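Local coordinates for putative glutathione S-transferase (Sinorhizobium meliloti, PDB 4MDC), which probably works, as a homodimer, as a glutathione transferase that joins glutathione to electrophilic compounds, at residues B[35-38]-B[39-43]; B[155-158]-B[159-163]; B[53-56]-B[57-60]; B[111-114]-B[115-119]. All coordinates share one frame; numbering follows the deposited sequence.

From the N terminus, contact 1 comes first, within helix 33-44 between strands 25-28 and 50-53. Contact 3 follows in the loop that leaves strand 50-53 and leads to helix 61-66; it closes a tight turn. Both belong to the thioredoxin-like N-terminal domain. Contact 4 opens the long helix 111-145 of the helical C-terminal domain, and contact 2 opens the short helix 157-165 after it. All four are local, so they lie in series and none nests in or crosses another. Contacts 3 and 4 lie on opposite sides of the chain's centre, about 32 Å apart between centres. Contact 1 is the most central, and contact 4 also meets the second subunit.

Contact 1: B[35-38]-B[39-43]; sequences SRFV and RLILS
The F37 ring carries I41 CD1 over one face. I41 CD1 sits 3.9 Å from the centroid of the F37 ring, a CH-pi contact shifted toward the rim, and it comes nearest at F37 CZ. The guanidinium of R39 is approached obliquely by R36 CG, 4.4 Å from R39 NH1. A chi1 of 166° sets the F37 ring beside its own carbonyl carbon, where I41 CD1 of the next turn can cover it. One residue on, V38 and L42 lie alongside each other and point the same way, with V38 CG1 3.9 Å from L42 CD1. The backbone joins the same residues: I41 N donates to F37 O at 3.1 Å, and L42 N to V38 O at 3.0 Å. R36 and R39 share a partner beyond the segments, since both form salt bridges to E236. That carboxylate probably offsets the two positive charges. R36 also bonds S201 and Y247. F37 and I41 face helix 191-205, while V38 packs on L26 of strand 25-28. Every touching residue is buried. This is the helix of a beta-alpha-beta unit, between parallel strands 25-28 and 50-53, as in the thioredoxin-like domain of glutathione transferases.

Contact 2: B[155-158]-B[159-163]; sequences PDSK and ILRTS
P155 meets the helix through its ring: P155 CB lies 4.0 Å from L160 CD1, a loose apolar touch at the surface. D156 is the N-cap of helix 157-165. Its CG stands anti to the backbone N (chi1 -178°), and this turns OD1 back over the first turn. I159 N donates to D156 OD1 at 2.9 Å, with an N-H...O angle of 166°. The oxygen is met on its anti side, 31° out of the carboxylate plane. K158 N gives the same oxygen a second, weak bond. D156 thus takes up amide hydrogens that have no earlier turn to bond to, and the positive end of the helix dipole would be expected to favour its negative charge. The I159 side chain crosses that of D156 at about a right angle, with I159 CD1 3.8 Å from D156 CG. The main chain of D156 also serves, as L160 N bonds to D156 O at 3.0 Å. S157 O accepts from R161 N at 2.9 Å. The R161 side chain then folds back, bent at chi3, and K158 CA lies over one face of its guanidinium. Nearby, R161 NH2 comes to 3.6 Å from K158 CG. K158 O takes the backbone N-H of T162 at 3.0 Å. Through I159, L160 and S163 this short helix lies against helix 111-145: I159 packs on P135 and E139, L160 touches E139, S163 also reaches P135, and E139 bonds to the backbone N of D156.

Contact 3: B[53-56]-B[57-60]; sequences EEQP and WENR
E54 and R60 meet with their side chains at about a right angle and their flat ends 33° apart. R60 grips the carboxylate end-on. R60 NH1 donates to E54 OE1 at 2.9 Å, and R60 NH2 to E54 OE2 at 3.0 Å. Both oxygens use their syn lone pairs, and OE2 lies in the guanidinium plane. A bend at chi2 of E54 (-65°) curls the carboxylate back to this meeting. One water is held by E54 OE1, by Q55 N at 2.8 Å and by E58 OE1 at 3.0 Å, so it links the two acids to the backbone of Q55. E58 also joins R60 by a long salt bridge, which makes a network of three charges. With an alanine in place of E54, R60 would probably lose its paired carboxylate here, and the water one of its acceptors. Q55 and W57 run side by side and point the same way. Q55 CB lies over one face of the indole, 3.8 Å from the centroid of the five-membered ring of W57, a CH-pi contact. E58 CB lies over the same face, also toward the rim. E58 N bonds to Q55 O at 3.0 Å and closes a type I beta turn, with P56 and W57 at its corners. The turn follows strand 50-53, and E54 pairs by backbone with H28 at the end of strand 25-28. W57 meets F142 of helix 111-145, P56 touches F142 too, and R60 stands at the N-cap position of helix 61-66 and has D62 as a further salt-bridge partner.

Contact 4: B[111-114]-B[115-119]; sequences PFQR and AEIRR
R114 and R118 make a side-by-side contact one turn apart, within the first turns of helix 111-145 at the dimer interface. Their side chains run alongside each other and point the same way, with guanidinium planes 80° apart. R114 NH2 and R118 NH2 come to 3.3 Å, and R114 CB lies over one face of the R118 guanidinium. E95 of the second subunit forms salt bridges to both, and R118 also pairs with E91 of its own chain. These acids are likely to offset the two like charges. R114 NH1 bonds A108 O. The contact belongs to the first helix of the all-helical C-terminal domain of the glutathione transferase fold. F112 forms a cation-pi contact with R81 of the second subunit, and A115 packs on L83 there. R119 holds E116 side-on: R119 NE donates to E116 OE1 at 2.9 Å and R119 NH2 to E116 OE2 at 2.8 Å. E116 OE2 also salt-bridges R181. A leucine at E116 would probably leave R119 and R181 without their shared negative partner. Main-chain bonds join the turns, R118 N to R114 O at 2.9 Å among them.

Contact 1: B[35-38]-B[39-43]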
loop_
_atom_site.group_PDB
_atom_site.type_symbol
_atom_site.label_atom_id
_atom_site.label_comp_id
_atom_site.label_asym_id
_atom_site.label_seq_id
_atom_site.Cartn_x
_atom_site.Cartn_y
_atom_site.Cartn_z
ATOM N N SER B 35 -5.749 9.854 5.975
ATOM C CA SER B 35 -6.528 10.219 7.094
ATOM C C SER B 35 -7.871 10.808 6.664
ATOM O O SER B 35 -8.904 10.508 7.248
ATOM C CB SER B 35 -5.784 11.280 7.976
ATOM O OG SER B 35 -4.588 10.796 8.607
ATOM N N ARG B 36 -7.845 11.737 5.707
ATOM C CA ARG B 36 -9.053 12.337 5.212
ATOM C C ARG B 36 -9.971 11.326 4.560
ATOM O O ARG B 36 -11.177 11.429 4.693
ATOM C CB ARG B 36 -8.733 13.500 4.258
ATOM C CG ARG B 36 -8.163 14.711 4.969
ATOM C CD ARG B 36 -8.034 15.868 4.036
ATOM N NE ARG B 36 -7.806 17.104 4.819
ATOM C CZ ARG B 36 -8.149 18.298 4.421
ATOM N NH1 ARG B 36 -8.692 18.538 3.247
ATOM N NH2 ARG B 36 -7.960 19.330 5.270
ATOM N N PHE B 37 -9.381 10.358 3.894
ATOM C CA PHE B 37 -10.147 9.306 3.253
ATOM C C PHE B 37 -10.961 8.520 4.299
ATOM O O PHE B 37 -12.160 8.282 4.090
ATOM C CB PHE B 37 -9.170 8.393 2.534
ATOM C CG PHE B 37 -9.721 7.064 2.091
ATOM C CD1 PHE B 37 -10.665 6.960 1.056
ATOM C CD2 PHE B 37 -9.277 5.922 2.676
ATOM C CE1 PHE B 37 -11.111 5.716 0.618
ATOM C CE2 PHE B 37 -9.715 4.671 2.225
ATOM C CZ PHE B 37 -10.644 4.564 1.195
ATOM N N VAL B 38 -10.307 8.121 5.368
ATOM C CA VAL B 38 -10.993 7.442 6.461
ATOM C C VAL B 38 -12.059 8.286 7.121
ATOM O O VAL B 38 -13.156 7.841 7.370
ATOM C CB VAL B 38 -9.984 6.901 7.478
ATOM C CG1 VAL B 38 -10.694 6.327 8.688
ATOM C CG2 VAL B 38 -9.189 5.782 6.806
ATOM N N ARG B 39 -11.756 9.555 7.356
ATOM C CA ARG B 39 -12.760 10.437 7.881
ATOM C C ARG B 39 -14.015 10.497 7.014
ATOM O O ARG B 39 -15.142 10.571 7.533
ATOM C CB ARG B 39 -12.195 11.843 8.102
ATOM C CG ARG B 39 -11.270 11.920 9.301
ATOM C CD ARG B 39 -10.445 13.196 9.266
ATOM N NE ARG B 39 -11.250 14.379 9.512
ATOM C CZ ARG B 39 -10.777 15.620 9.419
ATOM N NH1 ARG B 39 -9.529 15.844 8.986
ATOM N NH2 ARG B 39 -11.586 16.653 9.698
ATOM N N LEU B 40 -13.824 10.564 5.699
ATOM C CA LEU B 40 -14.923 10.621 4.786
ATOM C C LEU B 40 -15.778 9.383 4.853
ATOM O O LEU B 40 -17.031 9.491 4.832
ATOM C CB LEU B 40 -14.453 10.872 3.350
ATOM C CG LEU B 40 -13.878 12.250 3.024
ATOM C CD1 LEU B 40 -13.232 12.245 1.637
ATOM C CD2 LEU B 40 -14.956 13.315 3.102
ATOM N N ILE B 41 -15.143 8.224 4.932
ATOM C CA ILE B 41 -15.909 7.000 5.110
ATOM C C ILE B 41 -16.750 7.001 6.393
ATOM O O ILE B 41 -17.963 6.714 6.363
ATOM C CB ILE B 41 -15.027 5.733 5.109
ATOM C CG1 ILE B 41 -14.231 5.644 3.804
ATOM C CG2 ILE B 41 -15.916 4.542 5.331
ATOM C CD1 ILE B 41 -13.098 4.651 3.921
ATOM N N LEU B 42 -16.108 7.387 7.487
ATOM C CA LEU B 42 -16.774 7.458 8.791
ATOM C C LEU B 42 -17.966 8.427 8.740
ATOM O O LEU B 42 -19.046 8.051 9.202
ATOM C CB LEU B 42 -15.784 7.799 9.882
ATOM C CG LEU B 42 -14.700 6.779 10.218
ATOM C CD1 LEU B 42 -13.562 7.390 11.029
ATOM C CD2 LEU B 42 -15.321 5.617 10.984
ATOM N N SER B 43 -17.805 9.617 8.144
ATOM C CA SER B 43 -18.929 10.548 7.970
ATOM C C SER B 43 -20.055 10.043 7.067
ATOM O O SER B 43 -21.227 10.178 7.411
ATOM C CB SER B 43 -18.481 11.931 7.449
ATOM O OG SER B 43 -17.575 12.445 8.339
#

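Contact 2: B[155-158]-B[159-163]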
loop_
_atom_site.group_PDB
_atom_site.type_symbol
_atom_site.label_atom_id
_atom_site.label_comp_id
_atom_site.label_asym_id
_atom_site.label_seq_id
_atom_site.Cartn_x
_atom_site.Cartn_y
_atom_site.Cartn_z
ATOM N N PRO B 155 12.162 24.861 2.908
ATOM C CA PRO B 155 11.751 23.837 1.932
ATOM C C PRO B 155 12.857 23.567 0.914
ATOM O O PRO B 155 13.504 24.500 0.450
ATOM C CB PRO B 155 10.529 24.462 1.244
ATOM C CG PRO B 155 10.024 25.494 2.209
ATOM C CD PRO B 155 11.236 26.000 2.931
ATOM N N ASP B 156 13.048 22.299 0.559
ATOM C CA ASP B 156 14.038 21.900 -0.443
ATOM C C ASP B 156 13.474 22.183 -1.845
ATOM O O ASP B 156 12.482 21.551 -2.262
ATOM C CB ASP B 156 14.352 20.424 -0.284
ATOM C CG ASP B 156 15.420 19.933 -1.247
ATOM O OD1 ASP B 156 15.225 19.923 -2.471
ATOM O OD2 ASP B 156 16.472 19.516 -0.770
ATOM N N SER B 157 14.074 23.134 -2.575
ATOM C CA SER B 157 13.510 23.559 -3.857
ATOM C C SER B 157 13.473 22.414 -4.884
ATOM O O SER B 157 12.554 22.361 -5.700
ATOM C CB SER B 157 14.264 24.773 -4.423
ATOM O OG SER B 157 15.600 24.423 -4.703
ATOM N N LYS B 158 14.438 21.498 -4.815
ATOM C CA LYS B 158 14.531 20.415 -5.788
ATOM C C LYS B 158 13.403 19.383 -5.571
ATOM O O LYS B 158 12.763 18.938 -6.530
ATOM C CB LYS B 158 15.912 19.765 -5.772
ATOM C CG LYS B 158 16.053 18.588 -6.753
ATOM C CD LYS B 158 17.301 17.718 -6.594
ATOM C CE LYS B 158 16.942 16.243 -6.773
ATOM N NZ LYS B 158 17.932 15.535 -7.626
ATOM N N ILE B 159 13.148 19.047 -4.315
ATOM C CA ILE B 159 11.999 18.189 -3.994
ATOM C C ILE B 159 10.665 18.871 -4.363
ATOM O O ILE B 159 9.787 18.234 -4.952
ATOM C CB ILE B 159 12.018 17.758 -2.523
ATOM C CG1 ILE B 159 13.227 16.858 -2.286
ATOM C CG2 ILE B 159 10.725 17.014 -2.174
ATOM C CD1 ILE B 159 13.536 16.637 -0.814
ATOM N N LEU B 160 10.511 20.166 -4.067
ATOM C CA LEU B 160 9.295 20.874 -4.505
ATOM C C LEU B 160 9.105 20.778 -5.995
ATOM O O LEU B 160 8.008 20.548 -6.479
ATOM C CB LEU B 160 9.294 22.365 -4.154
ATOM C CG LEU B 160 9.066 22.709 -2.698
ATOM C CD1 LEU B 160 9.116 24.214 -2.491
ATOM C CD2 LEU B 160 7.748 22.171 -2.248
ATOM N N ARG B 161 10.174 21.016 -6.741
ATOM C CA ARG B 161 10.055 21.013 -8.186
ATOM C C ARG B 161 9.655 19.662 -8.741
ATOM O O ARG B 161 8.828 19.598 -9.614
ATOM C CB ARG B 161 11.347 21.533 -8.816
ATOM C CG ARG B 161 11.332 21.646 -10.311
ATOM C CD ARG B 161 12.601 22.353 -10.705
ATOM N NE ARG B 161 13.791 21.568 -10.402
ATOM C CZ ARG B 161 14.779 21.875 -9.543
ATOM N NH1 ARG B 161 14.782 23.000 -8.816
ATOM N NH2 ARG B 161 15.798 21.021 -9.418
ATOM N N THR B 162 10.283 18.610 -8.244
ATOM C CA THR B 162 10.007 17.254 -8.689
ATOM C C THR B 162 8.543 16.928 -8.385
ATOM O O THR B 162 7.825 16.446 -9.266
ATOM C CB THR B 162 10.958 16.240 -8.029
ATOM O OG1 THR B 162 12.290 16.569 -8.380
ATOM C CG2 THR B 162 10.714 14.809 -8.550
ATOM N N SER B 163 8.121 17.164 -7.143
ATOM C CA SER B 163 6.761 16.826 -6.745
ATOM C C SER B 163 5.722 17.571 -7.560
ATOM O O SER B 163 4.763 17.004 -8.035
ATOM C CB SER B 163 6.530 17.172 -5.294
ATOM O OG SER B 163 7.479 16.556 -4.505
#

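Contact 3: B[53-56]-B[57-60]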
loop_
_atom_site.group_PDB
_atom_site.type_symbol
_atom_site.label_atom_id
_atom_site.label_comp_id
_atom_site.label_asym_id
_atom_site.label_seq_id
_atom_site.Cartn_x
_atom_site.Cartn_y
_atom_site.Cartn_z
ATOM N N GLU B 53 -4.993 14.455 16.749
ATOM C CA GLU B 53 -4.004 14.888 15.791
ATOM C C GLU B 53 -2.620 14.396 16.184
ATOM O O GLU B 53 -2.213 14.490 17.356
ATOM C CB GLU B 53 -4.013 16.417 15.644
ATOM C CG GLU B 53 -3.147 16.870 14.462
ATOM C CD GLU B 53 -3.264 18.352 14.159
ATOM O OE1 GLU B 53 -4.367 18.910 14.199
ATOM O OE2 GLU B 53 -2.240 18.945 13.781
ATOM N N GLU B 54 -1.893 13.839 15.226
ATOM C CA GLU B 54 -0.516 13.337 15.464
ATOM C C GLU B 54 0.425 13.903 14.405
ATOM O O GLU B 54 0.016 14.050 13.275
ATOM C CB GLU B 54 -0.505 11.822 15.402
ATOM C CG GLU B 54 -1.079 11.169 16.655
ATOM C CD GLU B 54 -0.246 11.425 17.927
ATOM O OE1 GLU B 54 0.986 11.609 17.831
ATOM O OE2 GLU B 54 -0.839 11.439 19.023
ATOM N N GLN B 55 1.686 14.130 14.693
ATOM C CA GLN B 55 2.595 14.641 13.635
ATOM C C GLN B 55 3.278 13.434 12.906
ATOM O O GLN B 55 4.015 12.697 13.543
ATOM C CB GLN B 55 3.576 15.603 14.294
ATOM C CG GLN B 55 2.860 16.779 15.023
ATOM C CD GLN B 55 1.796 17.512 14.145
ATOM O OE1 GLN B 55 2.088 17.888 13.002
ATOM N NE2 GLN B 55 0.557 17.710 14.673
ATOM N N PRO B 56 3.010 13.218 11.581
ATOM C CA PRO B 56 3.554 12.024 10.858
ATOM C C PRO B 56 5.096 11.926 10.941
ATOM O O PRO B 56 5.642 10.819 10.983
ATOM C CB PRO B 56 3.123 12.247 9.378
ATOM C CG PRO B 56 1.967 13.164 9.463
ATOM C CD PRO B 56 2.216 14.062 10.668
ATOM N N TRP B 57 5.755 13.092 11.011
ATOM C CA TRP B 57 7.214 13.198 11.195
ATOM C C TRP B 57 7.800 13.046 12.618
ATOM O O TRP B 57 9.006 12.857 12.757
ATOM C CB TRP B 57 7.676 14.558 10.655
ATOM C CG TRP B 57 6.974 15.732 11.350
ATOM C CD1 TRP B 57 5.779 16.340 10.981
ATOM C CD2 TRP B 57 7.392 16.375 12.537
ATOM N NE1 TRP B 57 5.456 17.334 11.876
ATOM C CE2 TRP B 57 6.431 17.377 12.839
ATOM C CE3 TRP B 57 8.486 16.218 13.379
ATOM C CZ2 TRP B 57 6.535 18.202 13.952
ATOM C CZ3 TRP B 57 8.585 17.045 14.501
ATOM C CH2 TRP B 57 7.612 18.031 14.767
ATOM N N GLU B 58 7.013 13.209 13.673
ATOM C CA GLU B 58 7.619 13.457 15.023
ATOM C C GLU B 58 8.231 12.278 15.780
ATOM O O GLU B 58 8.985 12.477 16.749
ATOM C CB GLU B 58 6.580 14.070 15.969
ATOM C CG GLU B 58 7.094 14.514 17.345
ATOM C CD GLU B 58 6.058 15.273 18.166
ATOM O OE1 GLU B 58 4.878 15.353 17.767
ATOM O OE2 GLU B 58 6.414 15.791 19.237
ATOM N N ASN B 59 7.839 11.073 15.406
ATOM C CA ASN B 59 8.342 9.863 16.085
ATOM C C ASN B 59 8.177 9.828 17.601
ATOM O O ASN B 59 9.111 9.534 18.336
ATOM C CB ASN B 59 9.831 9.656 15.774
ATOM C CG ASN B 59 10.120 9.587 14.298
ATOM O OD1 ASN B 59 11.097 10.189 13.850
ATOM N ND2 ASN B 59 9.292 8.862 13.529
ATOM N N ARG B 60 7.012 10.174 18.103
ATOM C CA ARG B 60 6.882 10.156 19.541
ATOM C C ARG B 60 6.699 8.720 20.032
ATOM O O ARG B 60 5.992 7.932 19.414
ATOM C CB ARG B 60 5.743 11.063 19.987
ATOM C CG ARG B 60 5.826 11.439 21.449
ATOM C CD ARG B 60 4.787 12.486 21.881
ATOM N NE ARG B 60 3.439 11.918 21.909
ATOM C CZ ARG B 60 2.565 11.970 20.910
ATOM N NH1 ARG B 60 2.860 12.644 19.802
ATOM N NH2 ARG B 60 1.377 11.360 21.014
HETATM O O HOH W 1 2.909 13.202 16.992
#

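Contact 4: B[111-114]-B[115-119]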
loop_
_atom_site.group_PDB
_atom_site.type_symbol
_atom_site.label_atom_id
_atom_site.label_comp_id
_atom_site.label_asym_id
_atom_site.label_seq_id
_atom_site.Cartn_x
_atom_site.Cartn_y
_atom_site.Cartn_z
ATOM N N PRO B 111 -16.558 -9.094 -7.276
ATOM C CA PRO B 111 -15.100 -9.063 -7.102
ATOM C C PRO B 111 -14.359 -8.157 -8.074
ATOM O O PRO B 111 -13.387 -7.482 -7.648
ATOM C CB PRO B 111 -14.690 -10.499 -7.226
ATOM C CG PRO B 111 -15.889 -11.273 -6.732
ATOM C CD PRO B 111 -17.085 -10.472 -7.192
ATOM N N PHE B 112 -14.795 -8.085 -9.321
ATOM C CA PHE B 112 -14.110 -7.209 -10.277
ATOM C C PHE B 112 -14.370 -5.730 -9.998
ATOM O O PHE B 112 -13.468 -4.931 -10.153
ATOM C CB PHE B 112 -14.353 -7.617 -11.750
ATOM C CG PHE B 112 -13.582 -8.862 -12.154
ATOM C CD1 PHE B 112 -12.228 -8.793 -12.450
ATOM C CD2 PHE B 112 -14.211 -10.092 -12.202
ATOM C CE1 PHE B 112 -11.516 -9.926 -12.755
ATOM C CE2 PHE B 112 -13.504 -11.249 -12.576
ATOM C CZ PHE B 112 -12.158 -11.156 -12.850
ATOM N N GLN B 113 -15.580 -5.378 -9.585
ATOM C CA GLN B 113 -15.862 -3.995 -9.205
ATOM C C GLN B 113 -15.083 -3.637 -7.945
ATOM O O GLN B 113 -14.520 -2.536 -7.843
ATOM C CB GLN B 113 -17.361 -3.825 -9.016
ATOM C CG GLN B 113 -17.809 -2.399 -8.744
ATOM C CD GLN B 113 -17.418 -1.422 -9.827
ATOM O OE1 GLN B 113 -17.090 -1.808 -10.954
ATOM N NE2 GLN B 113 -17.414 -0.137 -9.483
ATOM N N ARG B 114 -15.031 -4.557 -6.984
ATOM C CA ARG B 114 -14.219 -4.320 -5.777
ATOM C C ARG B 114 -12.755 -4.067 -6.151
ATOM O O ARG B 114 -12.133 -3.189 -5.564
ATOM C CB ARG B 114 -14.307 -5.510 -4.823
ATOM C CG ARG B 114 -15.646 -5.614 -4.135
ATOM C CD ARG B 114 -15.911 -7.015 -3.580
ATOM N NE ARG B 114 -15.251 -7.367 -2.339
ATOM C CZ ARG B 114 -15.656 -7.010 -1.112
ATOM N NH1 ARG B 114 -16.696 -6.213 -0.909
ATOM N NH2 ARG B 114 -14.978 -7.440 -0.072
ATOM N N ALA B 115 -12.202 -4.942 -7.039
ATOM C CA ALA B 115 -10.821 -4.803 -7.518
ATOM C C ALA B 115 -10.569 -3.400 -8.124
ATOM O O ALA B 115 -9.541 -2.762 -7.857
ATOM C CB ALA B 115 -10.457 -5.864 -8.516
ATOM N N GLU B 116 -11.512 -2.901 -8.902
ATOM C CA GLU B 116 -11.350 -1.554 -9.499
ATOM C C GLU B 116 -11.445 -0.409 -8.491
ATOM O O GLU B 116 -10.667 0.523 -8.577
ATOM C CB GLU B 116 -12.380 -1.361 -10.623
ATOM C CG GLU B 116 -12.329 -0.012 -11.325
ATOM C CD GLU B 116 -11.027 0.286 -12.051
ATOM O OE1 GLU B 116 -10.153 -0.588 -12.253
ATOM O OE2 GLU B 116 -10.831 1.467 -12.444
ATOM N N ILE B 117 -12.334 -0.524 -7.515
ATOM C CA ILE B 117 -12.436 0.458 -6.420
ATOM C C ILE B 117 -11.125 0.486 -5.634
ATOM O O ILE B 117 -10.525 1.552 -5.436
ATOM C CB ILE B 117 -13.639 0.152 -5.523
ATOM C CG1 ILE B 117 -14.906 0.350 -6.328
ATOM C CG2 ILE B 117 -13.626 1.043 -4.265
ATOM C CD1 ILE B 117 -16.140 -0.262 -5.693
ATOM N N ARG B 118 -10.602 -0.684 -5.314
ATOM C CA ARG B 118 -9.299 -0.783 -4.630
ATOM C C ARG B 118 -8.174 -0.176 -5.484
ATOM O O ARG B 118 -7.228 0.417 -4.951
ATOM C CB ARG B 118 -9.016 -2.273 -4.261
ATOM C CG ARG B 118 -9.921 -2.755 -3.136
ATOM C CD ARG B 118 -9.876 -4.224 -2.956
ATOM N NE ARG B 118 -10.689 -4.676 -1.829
ATOM C CZ ARG B 118 -11.249 -5.874 -1.740
ATOM N NH1 ARG B 118 -11.208 -6.733 -2.758
ATOM N NH2 ARG B 118 -11.930 -6.179 -0.639
ATOM N N ARG B 119 -8.174 -0.496 -6.788
ATOM C CA ARG B 119 -7.068 -0.069 -7.655
ATOM C C ARG B 119 -6.985 1.472 -7.631
ATOM O O ARG B 119 -5.909 2.082 -7.531
ATOM C CB ARG B 119 -7.285 -0.509 -9.085
ATOM C CG ARG B 119 -6.130 -0.185 -10.055
ATOM C CD ARG B 119 -6.454 -0.598 -11.507
ATOM N NE ARG B 119 -7.447 0.309 -12.090
ATOM C CZ ARG B 119 -7.182 1.546 -12.539
ATOM N NH1 ARG B 119 -5.956 2.035 -12.558
ATOM N NH2 ARG B 119 -8.163 2.301 -12.985
#